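Local coordinates for protein carbon monoxide oxidation system transcription regulator CooA-1 (Carboxydothermus hydrogenoformans, PDB 2HKX) that probably acts as a haem-dependent, carbon monoxide-sensing transcription factor that binds DNA to regulate genes of carbon monoxide oxidation, at residues Gln4-Asp9 / Met153-Lys158; Lys138-Arg143 / Leu178-Gln183; Leu157-Gly162 / Thr205-Asp210. The protein carries 2 engineered substitutions. All coordinates share one frame; numbering follows the deposited sequence.

None of the three contacts is deep core. Contacts 1 and 2 lie at the surface, while contact 3 is partly buried. Contacts 1 and 2 use opposite ends of helix 140-155 and do not touch each other. Contacts 1 and 3 share Leu157 and Lys158, where strand 157-159 follows that helix. Their chemistry differs. Contact 1 has no hydrogen bond across it and joins the N-terminal segment to the DNA-binding domain through a methyl-hydroxyl touch. Contact 2 is polar at its heart, with an arginine on the carbonyl that ends a helix. Contact 3 sits at the end of a small sheet, where a hairpin turn meets the end of strand 205-208, and combines leucine packing with a C-H...O contact.

Contact 1: residues Gln4-Asp9 / Met153-Lys158; sequences QMRLTD and MDTGLK
Thr155 OG1 is bonded to Ala151 O one turn back in helix 140-155, and it is also touched by the methyl CE of Met5, 3.4 Å away. The two side chains meet tip to tip. The same methyl lies 3.9 Å from Thr155 CG2, so it rests against both branches of the threonine. With chi1 of Met5 at 80°, its CG is wedged between backbone N and C, and bends at the next two torsions bring CE to the helix end. Leu167 and Leu169 also pack on Met5, which is buried.

Arg6 adds a looser contact. Its CG lies 4.4 Å from Thr155 CG2, and the rest of the side chain turns away from the helix toward Glu74 of strand 66-74. Its backbone O is 4.2 Å from Asp154 OD2. The aspartate finds its partners elsewhere: OD1 bonds to Gln150 NE2, and OD2 takes a weak bond from Ala2 N. Asp9 approaches the same helix end, with its OD1 4.4 Å from Asp154 O. The two carboxylates stay further apart, 6.6 Å between Asp9 OD1 and Asp154 OD1. Their like charges probably repel each other mildly.

No hydrogen bond joins the two segments directly. Gln4 NE2 bridges the two parts of the protein, bonding to Thr69 O of strand 66-74 and to Met177 O of helix 171-178, and Thr8 touches Asp123 of helix 111-137. The N-terminal segment therefore lies between the sensor part and the DNA-binding part. In CooA proteins the N-terminal amine can be a haem ligand that carbon monoxide displaces. This placement is consistent with a displaced N terminus, lodged at the domain interface of a CRP-family regulator.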
# COMPACT_ATOMS: atom_id res chain seq x y z
N GLN A 4 -1.93 -7.14 4.72
CA GLN A 4 -1.56 -6.43 5.93
C GLN A 4 -0.49 -7.18 6.73
O GLN A 4 0.17 -6.59 7.60
CB GLN A 4 -2.82 -6.21 6.78
CG GLN A 4 -3.65 -4.98 6.34
CD GLN A 4 -5.07 -5.00 6.84
OE1 GLN A 4 -5.88 -5.83 6.42
NE2 GLN A 4 -5.39 -4.08 7.73
N MET A 5 -0.30 -8.47 6.43
CA MET A 5 0.66 -9.31 7.14
C MET A 5 2.00 -9.44 6.41
O MET A 5 3.02 -9.81 7.01
CB MET A 5 0.06 -10.69 7.47
CG MET A 5 0.05 -11.68 6.32
SD MET A 5 0.75 -13.27 6.82
CE MET A 5 1.55 -13.81 5.31
N ARG A 6 2.00 -9.13 5.11
CA ARG A 6 3.19 -9.21 4.27
C ARG A 6 3.04 -8.36 3.02
O ARG A 6 2.14 -8.58 2.21
CB ARG A 6 3.51 -10.67 3.89
CG ARG A 6 4.77 -11.22 4.51
CD ARG A 6 5.99 -10.52 3.89
NE ARG A 6 7.26 -11.13 4.26
CZ ARG A 6 8.43 -10.78 3.73
NH1 ARG A 6 8.49 -9.83 2.80
NH2 ARG A 6 9.54 -11.39 4.12
N LEU A 7 3.94 -7.39 2.87
CA LEU A 7 3.86 -6.38 1.80
C LEU A 7 4.34 -6.86 0.43
O LEU A 7 3.54 -7.07 -0.49
CB LEU A 7 4.66 -5.12 2.18
CG LEU A 7 4.00 -4.06 3.06
CD1 LEU A 7 4.85 -2.80 3.05
CD2 LEU A 7 2.59 -3.75 2.60
N THR A 8 5.65 -7.00 0.30
CA THR A 8 6.30 -7.25 -0.98
C THR A 8 7.37 -8.30 -0.77
O THR A 8 8.04 -8.31 0.27
CB THR A 8 6.98 -5.95 -1.55
OG1 THR A 8 7.73 -5.30 -0.52
CG2 THR A 8 5.95 -4.96 -2.10
N ASP A 9 7.52 -9.19 -1.75
CA ASP A 9 8.64 -10.15 -1.78
C ASP A 9 9.96 -9.47 -2.19
O ASP A 9 10.98 -10.15 -2.35
CB ASP A 9 8.33 -11.30 -2.74
CG ASP A 9 7.97 -12.60 -2.02
OD1 ASP A 9 6.85 -12.72 -1.47
OD2 ASP A 9 8.81 -13.52 -2.03
N MET A 153 -1.90 -17.12 -1.45
CA MET A 153 -1.23 -16.85 -2.74
C MET A 153 0.17 -16.27 -2.55
O MET A 153 1.12 -16.72 -3.17
CB MET A 153 -2.05 -15.92 -3.63
CG MET A 153 -3.48 -16.38 -3.91
SD MET A 153 -3.60 -18.12 -4.40
CE MET A 153 -4.78 -18.64 -3.18
N ASP A 154 0.29 -15.28 -1.68
CA ASP A 154 1.59 -14.68 -1.35
C ASP A 154 2.56 -15.68 -0.70
O ASP A 154 3.69 -15.82 -1.17
CB ASP A 154 1.39 -13.48 -0.41
CG ASP A 154 0.62 -12.34 -1.07
OD1 ASP A 154 0.29 -12.43 -2.27
OD2 ASP A 154 0.35 -11.35 -0.38
N THR A 155 2.14 -16.36 0.38
CA THR A 155 3.08 -17.12 1.23
C THR A 155 2.68 -18.54 1.58
O THR A 155 3.30 -19.17 2.44
CB THR A 155 3.39 -16.42 2.57
OG1 THR A 155 2.25 -16.51 3.45
CG2 THR A 155 3.76 -14.95 2.37
N GLY A 156 1.65 -19.06 0.93
CA GLY A 156 1.23 -20.40 1.23
C GLY A 156 2.26 -21.40 0.75
O GLY A 156 2.83 -21.21 -0.33
N LEU A 157 2.50 -22.43 1.55
CA LEU A 157 3.35 -23.56 1.14
C LEU A 157 2.47 -24.75 0.86
O LEU A 157 1.72 -25.21 1.74
CB LEU A 157 4.40 -23.91 2.21
CG LEU A 157 5.46 -24.94 1.81
CD1 LEU A 157 6.56 -24.30 0.97
CD2 LEU A 157 6.05 -25.63 3.04
N LYS A 158 2.54 -25.24 -0.38
CA LYS A 158 1.82 -26.45 -0.73
C LYS A 158 2.43 -27.62 -0.00
O LYS A 158 3.64 -27.79 -0.04
CB LYS A 158 1.77 -26.71 -2.24
CG LYS A 158 0.36 -26.55 -2.78
CD LYS A 158 -0.10 -27.81 -3.49
CE LYS A 158 -1.47 -28.30 -2.96
NZ LYS A 158 -1.42 -29.29 -1.79

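Contact 2: residues Lys138-Arg143 / Leu178-Gln183; sequences KDARLR and LGTTRQ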
# COMPACT_ATOMS: atom_id res chain seq x y z
N LYS A 138 -17.66 -5.38 2.50
CA LYS A 138 -17.67 -6.77 2.99
C LYS A 138 -17.91 -6.83 4.47
O LYS A 138 -17.60 -5.88 5.20
CB LYS A 138 -16.36 -7.50 2.67
CG LYS A 138 -15.87 -7.39 1.23
CD LYS A 138 -14.62 -8.26 1.06
CE LYS A 138 -14.06 -8.18 -0.35
NZ LYS A 138 -15.07 -8.34 -1.43
N ASP A 139 -18.43 -7.97 4.93
CA ASP A 139 -18.54 -8.22 6.37
C ASP A 139 -17.26 -8.87 6.86
O ASP A 139 -16.37 -9.17 6.06
CB ASP A 139 -19.81 -9.03 6.71
CG ASP A 139 -19.86 -10.41 6.05
OD1 ASP A 139 -18.89 -10.83 5.41
OD2 ASP A 139 -20.91 -11.09 6.17
N ALA A 140 -17.16 -9.11 8.17
CA ALA A 140 -15.89 -9.56 8.72
C ALA A 140 -15.49 -10.91 8.15
O ALA A 140 -14.32 -11.21 8.00
CB ALA A 140 -15.94 -9.61 10.27
N ARG A 141 -16.51 -11.71 7.84
CA ARG A 141 -16.37 -13.07 7.34
C ARG A 141 -15.74 -13.07 5.95
O ARG A 141 -14.79 -13.80 5.69
CB ARG A 141 -17.77 -13.69 7.27
CG ARG A 141 -17.82 -15.11 6.70
CD ARG A 141 -19.26 -15.63 6.64
NE ARG A 141 -19.70 -16.15 7.93
CZ ARG A 141 -20.37 -15.44 8.83
NH1 ARG A 141 -20.68 -14.17 8.58
NH2 ARG A 141 -20.72 -16.00 9.99
N LEU A 142 -16.31 -12.27 5.06
CA LEU A 142 -15.75 -12.00 3.75
C LEU A 142 -14.38 -11.38 3.80
O LEU A 142 -13.54 -11.75 2.99
CB LEU A 142 -16.69 -11.16 2.89
CG LEU A 142 -17.63 -11.91 1.95
CD1 LEU A 142 -18.17 -13.20 2.54
CD2 LEU A 142 -18.80 -11.03 1.59
N ARG A 143 -14.11 -10.46 4.74
CA ARG A 143 -12.75 -9.83 4.80
C ARG A 143 -11.73 -10.85 5.22
O ARG A 143 -10.61 -10.82 4.75
CB ARG A 143 -12.68 -8.58 5.70
CG ARG A 143 -13.70 -7.55 5.25
CD ARG A 143 -13.53 -6.20 5.88
NE ARG A 143 -13.58 -6.19 7.34
CZ ARG A 143 -14.61 -5.76 8.04
NH1 ARG A 143 -15.71 -5.35 7.42
NH2 ARG A 143 -14.55 -5.75 9.37
N LEU A 178 -8.43 -6.79 10.45
CA LEU A 178 -9.77 -6.87 9.86
C LEU A 178 -10.78 -5.87 10.40
O LEU A 178 -11.84 -5.67 9.81
CB LEU A 178 -10.33 -8.29 10.05
CG LEU A 178 -9.47 -9.44 9.48
CD1 LEU A 178 -10.19 -10.76 9.62
CD2 LEU A 178 -9.00 -9.20 8.01
N GLY A 179 -10.48 -5.28 11.55
CA GLY A 179 -11.33 -4.29 12.19
C GLY A 179 -12.47 -4.91 12.97
O GLY A 179 -13.56 -4.34 13.02
N THR A 180 -12.22 -6.08 13.55
CA THR A 180 -13.20 -6.77 14.37
C THR A 180 -12.63 -7.13 15.72
O THR A 180 -11.54 -6.69 16.05
CB THR A 180 -13.73 -8.09 13.70
OG1 THR A 180 -12.65 -8.87 13.16
CG2 THR A 180 -14.73 -7.78 12.63
N THR A 181 -13.35 -7.93 16.49
CA THR A 181 -12.83 -8.44 17.75
C THR A 181 -12.22 -9.82 17.57
O THR A 181 -12.49 -10.51 16.59
CB THR A 181 -13.91 -8.52 18.82
OG1 THR A 181 -14.84 -9.52 18.44
CG2 THR A 181 -14.61 -7.19 19.01
N ARG A 182 -11.38 -10.19 18.53
CA ARG A 182 -10.67 -11.45 18.54
C ARG A 182 -11.69 -12.57 18.67
O ARG A 182 -11.49 -13.67 18.16
CB ARG A 182 -9.70 -11.44 19.73
CG ARG A 182 -9.07 -12.77 20.10
CD ARG A 182 -8.44 -12.69 21.51
NE ARG A 182 -7.97 -13.99 22.00
CZ ARG A 182 -6.83 -14.58 21.63
NH1 ARG A 182 -6.02 -14.00 20.74
NH2 ARG A 182 -6.52 -15.77 22.13
N GLN A 183 -12.79 -12.26 19.34
CA GLN A 183 -13.89 -13.19 19.53
C GLN A 183 -14.54 -13.54 18.19
O GLN A 183 -14.65 -14.73 17.85
CB GLN A 183 -14.93 -12.63 20.51
CG GLN A 183 -14.45 -12.50 21.97
CD GLN A 183 -13.32 -11.47 22.17
OE1 GLN A 183 -13.43 -10.31 21.76
NE2 GLN A 183 -12.24 -11.90 22.83
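Leu178 O is gripped by the guanidinium of Arg143. NH2 gives the stronger bond, 2.7 Å to Leu178 O with an N-H...O angle of 137°. NE adds a weak one. The carbonyl oxygen sits at the guanidinium edge, somewhat tilted out of its plane. On the far side of the group, Arg143 NH1 makes a weak bond to Lys138 O, 3.0 Å away. Ala140 CA lies 4.0 Å over the centre of one guanidinium face. A bend at chi3 (-58°) folds the arginine back over its own first helical turn. That turn is capped by Asp139, whose OD1 accepts from Leu142 N at 3.0 Å in a nearly straight bond.

Packing surrounds the polar centre. Thr180 CG2 presses on Ala140 CB at 3.2 Å, tighter than usual for two carbons, though the exact closeness is doubtful at this resolution. The same methyl lies 3.8 Å from Arg143 NH2. Buried here, Thr180 OG1 has no partner in the model. Leu178 sends CD2 to within 4.0 Å of Arg143 O, and its side chain also meets Leu144 and Phe147. A methionine in place of Arg143 would probably leave Leu178 O without its guanidinium donors and let the interhelical turn shift.

Gly179, with positive phi, ends helix 171-178, and Thr181 caps helix 182-194. This is the turn of the helix-turn-helix. A cation on the carbonyl that closes a helix probably meets the negative end of its dipole, tying the turn to the start of helix 140-155.

Contact 3: residues Leu157-Gly162 / Thr205-Asp210; sequences LKVPQG and TLLLKD
Leu207 and Gln161 cross at about a right angle. Leu207 CD1 packs on the glutamine side chain, 3.8 Å from Gln161 CB. Gln161 OE1 also comes close to this methyl, but the approach is short and its exact value doubtful. The other methyl, CD2, lies against the turn backbone, 3.4 Å from Gln161 O. It also reaches Val159 CG2 at 4.4 Å, a looser apolar touch. Leu207 CG is placed anti to the backbone N (chi1 -155°), which carries both methyls to the turn.

Beside this pair the backbones come together. Gly162 CA points a hydrogen at Leu208 O, 3.3 Å away, in a C-H...O contact with an angle of 139° at the hydrogen. No larger residue fits easily here: a beta carbon would clash with Leu208 O, and the positive phi of Gly162 disfavours one as well. The aliphatic part of Lys209 passes near Gln161 O, while its NZ forms a salt bridge with Glu199.

The turn behind these contacts is a type I beta turn from Val159 to Gly162. It links strands 157-159 and 162-166 in a tight hairpin closed by backbone bonds in both directions between Val159 and Gly162. Lys158 folds over it. Its NZ bonds to Val159 O at 2.7 Å and to Gly162 O at 2.9 Å, so each carbonyl accepts twice, from opposite faces of its plane. A crystal neighbour touches this turn and may influence the lysine.

Further out, Leu208 pairs with Ile163 and Leu207 with Glu199 through the backbone, in the antiparallel sheet of the winged-helix domain. Where strand 205-208 ends, the sheet has no conventional hydrogen bond to the turn. The Leu207 methyls, set against Gln161, and one C-H...O contact close the join, so it depends on close fit rather than on directed bonds.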
# COMPACT_ATOMS: atom_id res chain seq x y z
N LEU A 157 2.50 -22.43 1.55
CA LEU A 157 3.35 -23.56 1.14
C LEU A 157 2.47 -24.75 0.86
O LEU A 157 1.72 -25.21 1.74
CB LEU A 157 4.40 -23.91 2.21
CG LEU A 157 5.46 -24.94 1.81
CD1 LEU A 157 6.56 -24.30 0.97
CD2 LEU A 157 6.05 -25.63 3.04
N LYS A 158 2.54 -25.24 -0.38
CA LYS A 158 1.82 -26.45 -0.73
C LYS A 158 2.43 -27.62 -0.00
O LYS A 158 3.64 -27.79 -0.04
CB LYS A 158 1.77 -26.71 -2.24
CG LYS A 158 0.36 -26.55 -2.78
CD LYS A 158 -0.10 -27.81 -3.49
CE LYS A 158 -1.47 -28.30 -2.96
NZ LYS A 158 -1.42 -29.29 -1.79
N VAL A 159 1.58 -28.34 0.71
CA VAL A 159 1.88 -29.57 1.44
C VAL A 159 0.84 -30.62 0.98
O VAL A 159 -0.15 -30.26 0.33
CB VAL A 159 1.83 -29.35 3.00
CG1 VAL A 159 3.01 -28.51 3.47
CG2 VAL A 159 0.50 -28.72 3.46
N PRO A 160 1.05 -31.93 1.30
CA PRO A 160 0.03 -32.91 0.89
C PRO A 160 -1.39 -32.67 1.43
O PRO A 160 -2.36 -33.01 0.76
CB PRO A 160 0.57 -34.25 1.40
CG PRO A 160 2.02 -34.03 1.59
CD PRO A 160 2.17 -32.58 1.99
N GLN A 161 -1.50 -32.08 2.63
CA GLN A 161 -2.79 -31.85 3.29
C GLN A 161 -3.49 -30.55 2.82
O GLN A 161 -4.59 -30.22 3.30
CB GLN A 161 -2.63 -31.83 4.82
CG GLN A 161 -2.54 -33.21 5.50
CD GLN A 161 -3.19 -33.26 6.89
OE1 GLN A 161 -3.41 -32.24 7.53
NE2 GLN A 161 -3.51 -34.47 7.35
N GLY A 162 -2.87 -29.82 1.89
CA GLY A 162 -3.41 -28.56 1.38
C GLY A 162 -2.34 -27.48 1.21
O GLY A 162 -1.30 -27.70 0.60
N THR A 205 -0.33 -20.69 13.00
CA THR A 205 -0.44 -21.27 11.65
C THR A 205 -1.76 -22.03 11.38
O THR A 205 -2.38 -22.59 12.28
CB THR A 205 0.85 -22.06 11.18
OG1 THR A 205 0.59 -23.47 11.09
CG2 THR A 205 2.06 -21.78 12.07
N LEU A 206 -2.18 -22.00 10.11
CA LEU A 206 -3.41 -22.62 9.59
C LEU A 206 -3.11 -23.61 8.48
O LEU A 206 -2.11 -23.48 7.78
CB LEU A 206 -4.33 -21.53 9.01
CG LEU A 206 -5.39 -20.73 9.79
CD1 LEU A 206 -5.35 -20.90 11.29
CD2 LEU A 206 -5.39 -19.24 9.40
N LEU A 207 -4.02 -24.56 8.31
CA LEU A 207 -4.01 -25.50 7.20
C LEU A 207 -5.22 -25.25 6.32
O LEU A 207 -6.37 -25.46 6.77
CB LEU A 207 -4.11 -26.94 7.72
CG LEU A 207 -3.57 -28.11 6.89
CD1 LEU A 207 -4.47 -29.34 7.04
CD2 LEU A 207 -3.33 -27.80 5.41
N LEU A 208 -4.96 -24.83 5.08
CA LEU A 208 -6.01 -24.61 4.11
C LEU A 208 -6.21 -25.90 3.35
O LEU A 208 -5.48 -26.18 2.40
CB LEU A 208 -5.65 -23.44 3.15
CG LEU A 208 -5.39 -22.08 3.80
CD1 LEU A 208 -5.15 -20.93 2.76
CD2 LEU A 208 -6.51 -21.69 4.80
N LYS A 209 -7.19 -26.68 3.79
CA LYS A 209 -7.52 -27.99 3.20
C LYS A 209 -8.22 -27.86 1.84
O LYS A 209 -8.18 -28.79 1.02
CB LYS A 209 -8.41 -28.82 4.14
CG LYS A 209 -7.81 -29.08 5.50
CD LYS A 209 -8.52 -30.23 6.23
CE LYS A 209 -9.85 -29.81 6.84
NZ LYS A 209 -10.28 -30.69 7.97
N ASP A 210 -8.90 -26.73 1.63
CA ASP A 210 -9.72 -26.52 0.42
C ASP A 210 -9.76 -25.04 0.09
O ASP A 210 -10.65 -24.29 0.51
CB ASP A 210 -11.14 -27.11 0.60
CG ASP A 210 -11.84 -27.41 -0.73
OD1 ASP A 210 -12.59 -28.42 -0.81
OD2 ASP A 210 -11.65 -26.64 -1.71